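Two-domain type laccase (Metagenomes, PDB 2ZWN) probably oxidises phenolic and related substrates with its copper centres and passes the electrons to dioxygen, as laccases of the multicopper oxidase family do. Local coordinates at residues 101-106 against 119-124; 200-205 against 253-258. One frame throughout, in Å; residues are numbered along the deposited sequence.

Contact 1. Residues 101-106 against 119-124. With CU (copper (II) ion), chain D; C2O (Cu-O-Cu linkage), chain E.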
ATOM      1  N   LEU A 101      14.134  13.004  -7.107  1.00  9.99           N
ATOM      2  CA  LEU A 101      13.273  13.907  -6.354  1.00 10.26           C
ATOM      3  C   LEU A 101      12.158  14.407  -7.254  1.00 10.37           C
ATOM      4  O   LEU A 101      12.087  14.061  -8.436  1.00 10.46           O
ATOM      5  CB  LEU A 101      14.076  15.097  -5.822  1.00 10.08           C
ATOM      6  CG  LEU A 101      15.444  14.767  -5.212  1.00  9.76           C
ATOM      7  CD1 LEU A 101      16.089  16.019  -4.607  1.00  9.88           C
ATOM      8  CD2 LEU A 101      15.332  13.669  -4.160  1.00 10.12           C
ATOM      9  N   TRP A 102      11.278  15.228  -6.696  1.00 10.39           N
ATOM     10  CA  TRP A 102      10.262  15.861  -7.523  1.00 10.44           C
ATOM     11  C   TRP A 102       9.810  17.175  -6.919  1.00 10.51           C
ATOM     12  O   TRP A 102      10.234  17.549  -5.826  1.00 10.61           O
ATOM     13  CB  TRP A 102       9.098  14.899  -7.800  1.00 10.43           C
ATOM     14  CG  TRP A 102       8.262  14.465  -6.630  1.00 10.32           C
ATOM     15  CD1 TRP A 102       8.687  13.880  -5.474  1.00 10.32           C
ATOM     16  CD2 TRP A 102       6.835  14.528  -6.546  1.00  9.87           C
ATOM     17  NE1 TRP A 102       7.609  13.602  -4.661  1.00 10.56           N
ATOM     18  CE2 TRP A 102       6.461  13.989  -5.298  1.00 10.38           C
ATOM     19  CE3 TRP A 102       5.835  15.009  -7.401  1.00 10.41           C
ATOM     20  CZ2 TRP A 102       5.130  13.919  -4.884  1.00 10.59           C
ATOM     21  CZ3 TRP A 102       4.521  14.938  -6.992  1.00 10.48           C
ATOM     22  CH2 TRP A 102       4.177  14.389  -5.744  1.00 10.47           C
ATOM     23  N   TYR A 103       8.982  17.897  -7.652  1.00 10.66           N
ATOM     24  CA  TYR A 103       8.501  19.182  -7.171  1.00 10.70           C
ATOM     25  C   TYR A 103       7.020  19.272  -7.452  1.00 10.83           C
ATOM     26  O   TYR A 103       6.521  18.691  -8.418  1.00 10.13           O
ATOM     27  CB  TYR A 103       9.289  20.345  -7.801  1.00 11.04           C
ATOM     28  CG  TYR A 103       9.152  20.456  -9.304  1.00 10.69           C
ATOM     29  CD1 TYR A 103       8.130  21.202  -9.867  1.00 11.05           C
ATOM     30  CD2 TYR A 103      10.039  19.813 -10.161  1.00 11.11           C
ATOM     31  CE1 TYR A 103       7.985  21.302 -11.235  1.00 11.23           C
ATOM     32  CE2 TYR A 103       9.899  19.908 -11.545  1.00 10.64           C
ATOM     33  CZ  TYR A 103       8.864  20.654 -12.071  1.00 11.16           C
ATOM     34  OH  TYR A 103       8.698  20.768 -13.434  1.00 11.82           O
ATOM     35  N   HIS A 104       6.298  19.953  -6.573  1.00 10.75           N
ATOM     36  CA  HIS A 104       4.872  20.117  -6.753  1.00 11.39           C
ATOM     37  C   HIS A 104       4.349  21.293  -5.964  1.00 11.80           C
ATOM     38  O   HIS A 104       4.986  21.750  -5.009  1.00 11.98           O
ATOM     39  CB  HIS A 104       4.106  18.851  -6.353  1.00 10.90           C
ATOM     40  CG  HIS A 104       4.338  18.404  -4.941  1.00 10.87           C
ATOM     41  ND1 HIS A 104       3.654  18.932  -3.867  1.00 11.23           N
ATOM     42  CD2 HIS A 104       5.140  17.437  -4.435  1.00 11.42           C
ATOM     43  CE1 HIS A 104       4.042  18.326  -2.759  1.00 11.45           C
ATOM     44  NE2 HIS A 104       4.944  17.414  -3.076  1.00 11.82           N
ATOM     45  N   CYS A 105       3.171  21.763  -6.353  1.00 12.72           N
ATOM     46  CA  CYS A 105       2.516  22.830  -5.610  1.00 12.83           C
ATOM     47  C   CYS A 105       2.163  22.318  -4.225  1.00 13.03           C
ATOM     48  O   CYS A 105       1.926  21.117  -4.035  1.00 12.52           O
ATOM     49  CB  CYS A 105       1.256  23.324  -6.322  1.00 13.31           C
ATOM     50  SG  CYS A 105       0.501  24.746  -5.479  1.00 14.28           S
ATOM     51  N   HIS A 106       2.151  23.223  -3.250  1.00 13.24           N
ATOM     52  CA  HIS A 106       1.769  22.851  -1.890  1.00 13.69           C
ATOM     53  C   HIS A 106       0.615  23.700  -1.359  1.00 14.09           C
ATOM     54  O   HIS A 106       0.382  23.744  -0.150  1.00 13.74           O
ATOM     55  CB  HIS A 106       2.972  22.922  -0.949  1.00 13.79           C
ATOM     56  CG  HIS A 106       3.012  21.811   0.054  1.00 13.77           C
ATOM     57  ND1 HIS A 106       2.111  21.707   1.091  1.00 14.19           N
ATOM     58  CD2 HIS A 106       3.843  20.747   0.170  1.00 14.39           C
ATOM     59  CE1 HIS A 106       2.388  20.630   1.804  1.00 15.47           C
ATOM     60  NE2 HIS A 106       3.438  20.033   1.269  1.00 14.56           N
ATOM     61  N   TRP A 119       3.001  19.151 -10.873  1.00 11.25           N
ATOM     62  CA  TRP A 119       4.156  18.358 -10.451  1.00 11.27           C
ATOM     63  C   TRP A 119       5.085  18.059 -11.610  1.00 11.12           C
ATOM     64  O   TRP A 119       4.671  18.034 -12.773  1.00 11.20           O
ATOM     65  CB  TRP A 119       3.725  17.044  -9.774  1.00 11.30           C
ATOM     66  CG  TRP A 119       2.523  16.395 -10.376  1.00 11.92           C
ATOM     67  CD1 TRP A 119       1.243  16.480  -9.919  1.00 12.62           C
ATOM     68  CD2 TRP A 119       2.478  15.560 -11.541  1.00 11.90           C
ATOM     69  NE1 TRP A 119       0.401  15.764 -10.729  1.00 12.51           N
ATOM     70  CE2 TRP A 119       1.128  15.179 -11.728  1.00 12.11           C
ATOM     71  CE3 TRP A 119       3.441  15.090 -12.439  1.00 12.33           C
ATOM     72  CZ2 TRP A 119       0.719  14.361 -12.784  1.00 12.16           C
ATOM     73  CZ3 TRP A 119       3.032  14.273 -13.488  1.00 12.38           C
ATOM     74  CH2 TRP A 119       1.682  13.915 -13.645  1.00 12.54           C
ATOM     75  N   GLY A 120       6.345  17.818 -11.273  1.00 11.03           N
ATOM     76  CA  GLY A 120       7.356  17.445 -12.248  1.00 10.80           C
ATOM     77  C   GLY A 120       8.552  16.813 -11.563  1.00 10.65           C
ATOM     78  O   GLY A 120       8.628  16.821 -10.331  1.00 10.93           O
ATOM     79  N   PRO A 121       9.488  16.254 -12.354  1.00 10.70           N
ATOM     80  CA  PRO A 121      10.624  15.527 -11.813  1.00 10.61           C
ATOM     81  C   PRO A 121      11.865  16.396 -11.601  1.00 10.77           C
ATOM     82  O   PRO A 121      12.167  17.264 -12.426  1.00 10.65           O
ATOM     83  CB  PRO A 121      10.883  14.474 -12.890  1.00 10.81           C
ATOM     84  CG  PRO A 121      10.539  15.174 -14.184  1.00 10.35           C
ATOM     85  CD  PRO A 121       9.512  16.254 -13.833  1.00 10.36           C
ATOM     86  N   LEU A 122      12.565  16.145 -10.495  1.00 10.57           N
ATOM     87  CA  LEU A 122      13.823  16.804 -10.163  1.00 10.65           C
ATOM     88  C   LEU A 122      14.868  15.708  -9.944  1.00 10.72           C
ATOM     89  O   LEU A 122      14.819  14.986  -8.945  1.00 10.33           O
ATOM     90  CB  LEU A 122      13.656  17.650  -8.899  1.00 10.50           C
ATOM     91  CG  LEU A 122      14.913  18.243  -8.264  1.00 10.74           C
ATOM     92  CD1 LEU A 122      15.655  19.134  -9.260  1.00 11.52           C
ATOM     93  CD2 LEU A 122      14.538  19.016  -6.996  1.00 11.47           C
ATOM     94  N   ILE A 123      15.788  15.566 -10.894  1.00 10.32           N
ATOM     95  CA  ILE A 123      16.804  14.518 -10.833  1.00 10.92           C
ATOM     96  C   ILE A 123      18.147  15.116 -10.427  1.00 10.99           C
ATOM     97  O   ILE A 123      18.667  15.998 -11.104  1.00 11.33           O
ATOM     98  CB  ILE A 123      16.941  13.783 -12.186  1.00 10.68           C
ATOM     99  CG1 ILE A 123      15.576  13.246 -12.656  1.00 10.97           C
ATOM    100  CG2 ILE A 123      17.974  12.657 -12.086  1.00 10.36           C
ATOM    101  CD1 ILE A 123      14.846  12.330 -11.648  1.00 10.64           C
ATOM    102  N   VAL A 124      18.688  14.644  -9.306  1.00 11.50           N
ATOM    103  CA  VAL A 124      19.987  15.098  -8.799  1.00 11.96           C
ATOM    104  C   VAL A 124      20.984  13.955  -8.959  1.00 12.37           C
ATOM    105  O   VAL A 124      20.885  12.933  -8.278  1.00 11.66           O
ATOM    106  CB  VAL A 124      19.908  15.547  -7.316  1.00 11.96           C
ATOM    107  CG1 VAL A 124      21.250  16.095  -6.839  1.00 11.66           C
ATOM    108  CG2 VAL A 124      18.826  16.608  -7.125  1.00 11.85           C
TER
HETATM  109 CU    CU D1001      -1.228  25.238  -6.817  1.00 15.36          CU
HETATM  110 CU2  C2O E1002       4.333  18.327   2.142  0.90 15.21          CU
HETATM  111 CU3  C2O E1002       5.592  15.825  -1.991  0.90 15.01          CU
HETATM  112  O1  C2O E1002       4.955  17.222   0.160  0.90 14.80           O
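Gly120 lies against the flat face of Tyr103: its CA sits 3.9 Å from the centroid of the phenol ring, 25° off the ring normal, a CH-pi contact. Tyr103 comes over its cross-strand partner because CG stands between the backbone N and the carbonyl carbon (chi1 63°), folding the ring across the glycine and carrying OH on to a hydrogen bond with Pro35 O. A leucine here has neither ring nor hydroxyl, and is likely to leave Pro35 O without this donor and the CA of Gly120 without its aromatic cover. The other face of the sheet carries Trp102 and Trp119. There the CB of Trp119 meets the indole edge of Trp102 in its plane, 3.6 Å from CZ3, while His104 CD2 lies over one face of the same indole. Back on the Tyr103 face, Leu101 CD1 packs on Val124 CG2 at 3.8 Å. Four backbone hydrogen bonds tie the antiparallel strands, among them Tyr103 N to Gly120 O at 2.9 Å. At the end of the pairing, opposite Trp119, His104 ND1 donates to Cys105 O at 2.8 Å, nearly straight at 172°, which fixes the ring's rotation. His104 NE2 binds CU3 of the chain E Cu-O-Cu linkage, His106 NE2 binds CU2 of the same linkage, and Cys105 SG binds the chain D copper. This His-Cys-His run, bridging a cysteine-bound copper and a copper cluster, is the hallmark of multicopper oxidases, carried here at the end of a strand of a cupredoxin-like domain.

Contact 2. Residues 200-205 against 253-258; sequences IHAMHS and DHVDTH. With CU (copper (II) ion), chain G; C2O (Cu-O-Cu linkage), chain F.
The carboxylate of Asp253 is gripped by His201 and Ala202 across the contact and by Val255 and His258 of its own segment, all through hydrogen bonds. With CG anti to the backbone N (chi1 -171°), the carboxylate reaches between the segments, and each oxygen takes two donors from opposite faces of its plane. OD2 accepts from His201 ND1 at 2.8 Å, well above the plane, and from His258 ND1 at 2.7 Å on the syn side; the imidazole of His258 holds the oxygen almost in its own plane, whereas that of His201 is tilted from it. OD1 takes Ala202 N at 2.9 Å and Val255 N at 3.0 Å, the latter closing an Asx turn. Four bonds thus fix the buried group's rotation, and the negative charge would probably be steadied by the two imidazoles. In the backbone, His254 N donates to Ala202 O at 2.7 Å, next to the antiparallel, non-hydrogen-bonded pair of Met203 and Asp253.

Apolar contacts are fewer. Ala202 CB touches Val255 CG2 at 4.1 Å, and Val255 CG1 covers the centre of one face of His258. Met203, bent at chi2 and chi3, brings SD back to within 3.9 Å of Asp253 CA.

The copper ligands His204 and His254 extend alongside one another in a common direction, their rings at 57°. His204 NE2 binds the chain G copper, His254 NE2 binds CU2 of the chain F linkage, and His60, His62 and His104 of the third subunit complete these sites.

Strand 201-205 lies between strands 248-253 and 228-231: Asp253 ends the former, and His204 ND1 bonds to Asp227 O just before the latter. Strand 138-147 meets His201 and Met203 through Met144, and Phe168 of strand 167-170 stacks on His258.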
ATOM      1  N   ILE A 200      -2.668   4.663  -5.401  1.00 12.47           N
ATOM      2  CA  ILE A 200      -1.640   3.643  -5.232  1.00 12.65           C
ATOM      3  C   ILE A 200      -1.603   2.840  -6.526  1.00 12.43           C
ATOM      4  O   ILE A 200      -2.649   2.523  -7.090  1.00 13.48           O
ATOM      5  CB  ILE A 200      -1.948   2.718  -4.035  1.00 12.97           C
ATOM      6  CG1 ILE A 200      -1.864   3.505  -2.731  1.00 13.11           C
ATOM      7  CG2 ILE A 200      -0.990   1.544  -3.999  1.00 13.86           C
ATOM      8  CD1 ILE A 200      -2.385   2.749  -1.536  1.00 14.34           C
ATOM      9  N   HIS A 201      -0.401   2.528  -6.999  1.00 11.49           N
ATOM     10  CA  HIS A 201      -0.216   1.921  -8.309  1.00 11.28           C
ATOM     11  C   HIS A 201       0.728   0.739  -8.171  1.00 10.92           C
ATOM     12  O   HIS A 201       1.812   0.883  -7.609  1.00 11.72           O
ATOM     13  CB  HIS A 201       0.366   2.952  -9.274  1.00 11.26           C
ATOM     14  CG  HIS A 201      -0.470   4.185  -9.405  1.00 11.08           C
ATOM     15  ND1 HIS A 201      -1.469   4.313 -10.348  1.00 12.13           N
ATOM     16  CD2 HIS A 201      -0.476   5.334  -8.690  1.00 12.13           C
ATOM     17  CE1 HIS A 201      -2.047   5.495 -10.211  1.00 12.15           C
ATOM     18  NE2 HIS A 201      -1.461   6.133  -9.213  1.00 11.69           N
ATOM     19  N   ALA A 202       0.313  -0.420  -8.670  1.00 10.47           N
ATOM     20  CA  ALA A 202       1.111  -1.640  -8.560  1.00 10.49           C
ATOM     21  C   ALA A 202       1.728  -1.930  -9.925  1.00 10.41           C
ATOM     22  O   ALA A 202       1.105  -2.544 -10.786  1.00 10.20           O
ATOM     23  CB  ALA A 202       0.240  -2.805  -8.085  1.00 10.52           C
ATOM     24  N   MET A 203       2.950  -1.452 -10.127  1.00 10.47           N
ATOM     25  CA  MET A 203       3.548  -1.435 -11.462  1.00 10.57           C
ATOM     26  C   MET A 203       4.207  -2.777 -11.778  1.00 10.49           C
ATOM     27  O   MET A 203       5.157  -3.185 -11.109  1.00  9.72           O
ATOM     28  CB  MET A 203       4.558  -0.297 -11.566  1.00 11.23           C
ATOM     29  CG  MET A 203       3.971   1.081 -11.300  1.00 11.55           C
ATOM     30  SD  MET A 203       2.500   1.491 -12.249  1.00 13.24           S
ATOM     31  CE  MET A 203       3.164   1.535 -13.917  1.00 12.66           C
ATOM     32  N   HIS A 204       3.684  -3.444 -12.803  1.00 10.16           N
ATOM     33  CA  HIS A 204       4.091  -4.800 -13.153  1.00 10.06           C
ATOM     34  C   HIS A 204       4.696  -4.841 -14.545  1.00 10.05           C
ATOM     35  O   HIS A 204       4.056  -4.432 -15.513  1.00  9.93           O
ATOM     36  CB  HIS A 204       2.889  -5.739 -13.111  1.00 10.15           C
ATOM     37  CG  HIS A 204       3.180  -7.109 -13.629  1.00 10.12           C
ATOM     38  ND1 HIS A 204       4.306  -7.817 -13.266  1.00 10.31           N
ATOM     39  CD2 HIS A 204       2.500  -7.902 -14.490  1.00 10.71           C
ATOM     40  CE1 HIS A 204       4.304  -8.988 -13.880  1.00 10.66           C
ATOM     41  NE2 HIS A 204       3.218  -9.064 -14.624  1.00 10.72           N
ATOM     42  N   SER A 205       5.914  -5.363 -14.634  1.00  9.62           N
ATOM     43  CA  SER A 205       6.596  -5.537 -15.915  1.00  9.65           C
ATOM     44  C   SER A 205       6.528  -6.978 -16.404  1.00  9.36           C
ATOM     45  O   SER A 205       7.094  -7.877 -15.780  1.00  9.91           O
ATOM     46  CB  SER A 205       8.055  -5.118 -15.792  1.00 10.20           C
ATOM     47  OG  SER A 205       8.713  -5.833 -14.760  1.00 10.90           O
ATOM     48  N   ASP A 253      -0.007  -0.746 -14.504  1.00 12.09           N
ATOM     49  CA  ASP A 253      -0.586  -0.760 -13.171  1.00 12.31           C
ATOM     50  C   ASP A 253      -1.480  -1.993 -13.068  1.00 12.34           C
ATOM     51  O   ASP A 253      -2.375  -2.200 -13.900  1.00 12.65           O
ATOM     52  CB  ASP A 253      -1.392   0.533 -12.964  1.00 12.06           C
ATOM     53  CG  ASP A 253      -1.879   0.734 -11.531  1.00 12.13           C
ATOM     54  OD1 ASP A 253      -1.756  -0.177 -10.676  1.00 11.42           O
ATOM     55  OD2 ASP A 253      -2.409   1.847 -11.274  1.00 11.90           O
ATOM     56  N   HIS A 254      -1.234  -2.809 -12.049  1.00 12.80           N
ATOM     57  CA  HIS A 254      -1.937  -4.075 -11.860  1.00 13.19           C
ATOM     58  C   HIS A 254      -3.168  -3.927 -10.966  1.00 13.51           C
ATOM     59  O   HIS A 254      -3.878  -4.913 -10.718  1.00 13.76           O
ATOM     60  CB  HIS A 254      -0.976  -5.111 -11.262  1.00 13.30           C
ATOM     61  CG  HIS A 254      -1.306  -6.533 -11.611  1.00 13.43           C
ATOM     62  ND1 HIS A 254      -2.472  -7.152 -11.209  1.00 13.18           N
ATOM     63  CD2 HIS A 254      -0.602  -7.467 -12.292  1.00 14.29           C
ATOM     64  CE1 HIS A 254      -2.475  -8.402 -11.640  1.00 14.51           C
ATOM     65  NE2 HIS A 254      -1.355  -8.617 -12.307  1.00 14.23           N
ATOM     66  N   VAL A 255      -3.422  -2.722 -10.457  1.00 13.67           N
ATOM     67  CA  VAL A 255      -4.652  -2.479  -9.710  1.00 14.23           C
ATOM     68  C   VAL A 255      -5.806  -2.532 -10.707  1.00 14.66           C
ATOM     69  O   VAL A 255      -5.897  -1.700 -11.606  1.00 14.84           O
ATOM     70  CB  VAL A 255      -4.641  -1.139  -8.961  1.00 13.99           C
ATOM     71  CG1 VAL A 255      -6.008  -0.879  -8.319  1.00 14.36           C
ATOM     72  CG2 VAL A 255      -3.529  -1.126  -7.903  1.00 13.53           C
ATOM     73  N   ASP A 256      -6.676  -3.523 -10.532  1.00 15.56           N
ATOM     74  CA  ASP A 256      -7.682  -3.905 -11.527  1.00 16.00           C
ATOM     75  C   ASP A 256      -8.536  -2.731 -12.032  1.00 15.95           C
ATOM     76  O   ASP A 256      -8.738  -2.580 -13.242  1.00 16.12           O
ATOM     77  CB  ASP A 256      -8.578  -5.012 -10.949  1.00 16.77           C
ATOM     78  CG  ASP A 256      -7.789  -6.251 -10.515  1.00 18.84           C
ATOM     79  OD1 ASP A 256      -6.600  -6.122 -10.128  1.00 20.99           O
ATOM     80  OD2 ASP A 256      -8.364  -7.361 -10.539  1.00 23.20           O
ATOM     81  N   THR A 257      -9.018  -1.897 -11.116  1.00 15.94           N
ATOM     82  CA  THR A 257      -9.855  -0.742 -11.477  1.00 15.83           C
ATOM     83  C   THR A 257      -9.084   0.367 -12.220  1.00 15.61           C
ATOM     84  O   THR A 257      -9.694   1.224 -12.866  1.00 15.60           O
ATOM     85  CB  THR A 257     -10.553  -0.131 -10.234  1.00 16.20           C
ATOM     86  OG1 THR A 257      -9.573   0.238  -9.255  1.00 17.96           O
ATOM     87  CG2 THR A 257     -11.534  -1.128  -9.618  1.00 15.90           C
ATOM     88  N   HIS A 258      -7.753   0.346 -12.134  1.00 15.20           N
ATOM     89  CA  HIS A 258      -6.922   1.368 -12.767  1.00 15.10           C
ATOM     90  C   HIS A 258      -6.671   1.138 -14.256  1.00 15.17           C
ATOM     91  O   HIS A 258      -6.210   2.049 -14.938  1.00 15.35           O
ATOM     92  CB  HIS A 258      -5.590   1.505 -12.027  1.00 14.79           C
ATOM     93  CG  HIS A 258      -5.730   2.060 -10.644  1.00 14.62           C
ATOM     94  ND1 HIS A 258      -4.651   2.480  -9.897  1.00 14.64           N
ATOM     95  CD2 HIS A 258      -6.828   2.285  -9.882  1.00 14.95           C
ATOM     96  CE1 HIS A 258      -5.078   2.927  -8.728  1.00 15.11           C
ATOM     97  NE2 HIS A 258      -6.395   2.821  -8.695  1.00 16.18           N
TER
HETATM   98 CU    CU G1003       2.359 -10.350 -15.638  0.70 19.01          CU
HETATM   99 CU2  C2O F 340      -0.666 -10.464 -13.190  0.90 14.05          CU
HETATM  100 CU3  C2O F 340      -0.306  -7.677 -17.258  0.90 14.29          CU
HETATM  101  O1  C2O F 340      -0.510  -9.045 -15.342  0.90 13.58           O

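How the contacts relate
Contacts 1 and 2 are both buried, but they share no strand: they lie in different sheets and in the two successive multicopper oxidase ranges, with nearest atoms about 9 Å apart. Contact 1 is the nearer to the middle of the chain, a regular strand pair held by backbone bonds and aromatic packing; contact 2 joins strand 201-205 to the end of strand 248-253 and the loop that follows, and leans on one carboxylate, with Ile200 and His258 partly exposed. Both deliver histidines to copper clusters that draw ligands from two chains, each contact taking its partners from a different neighbouring subunit, whereas the Cys105 copper is held within one chain.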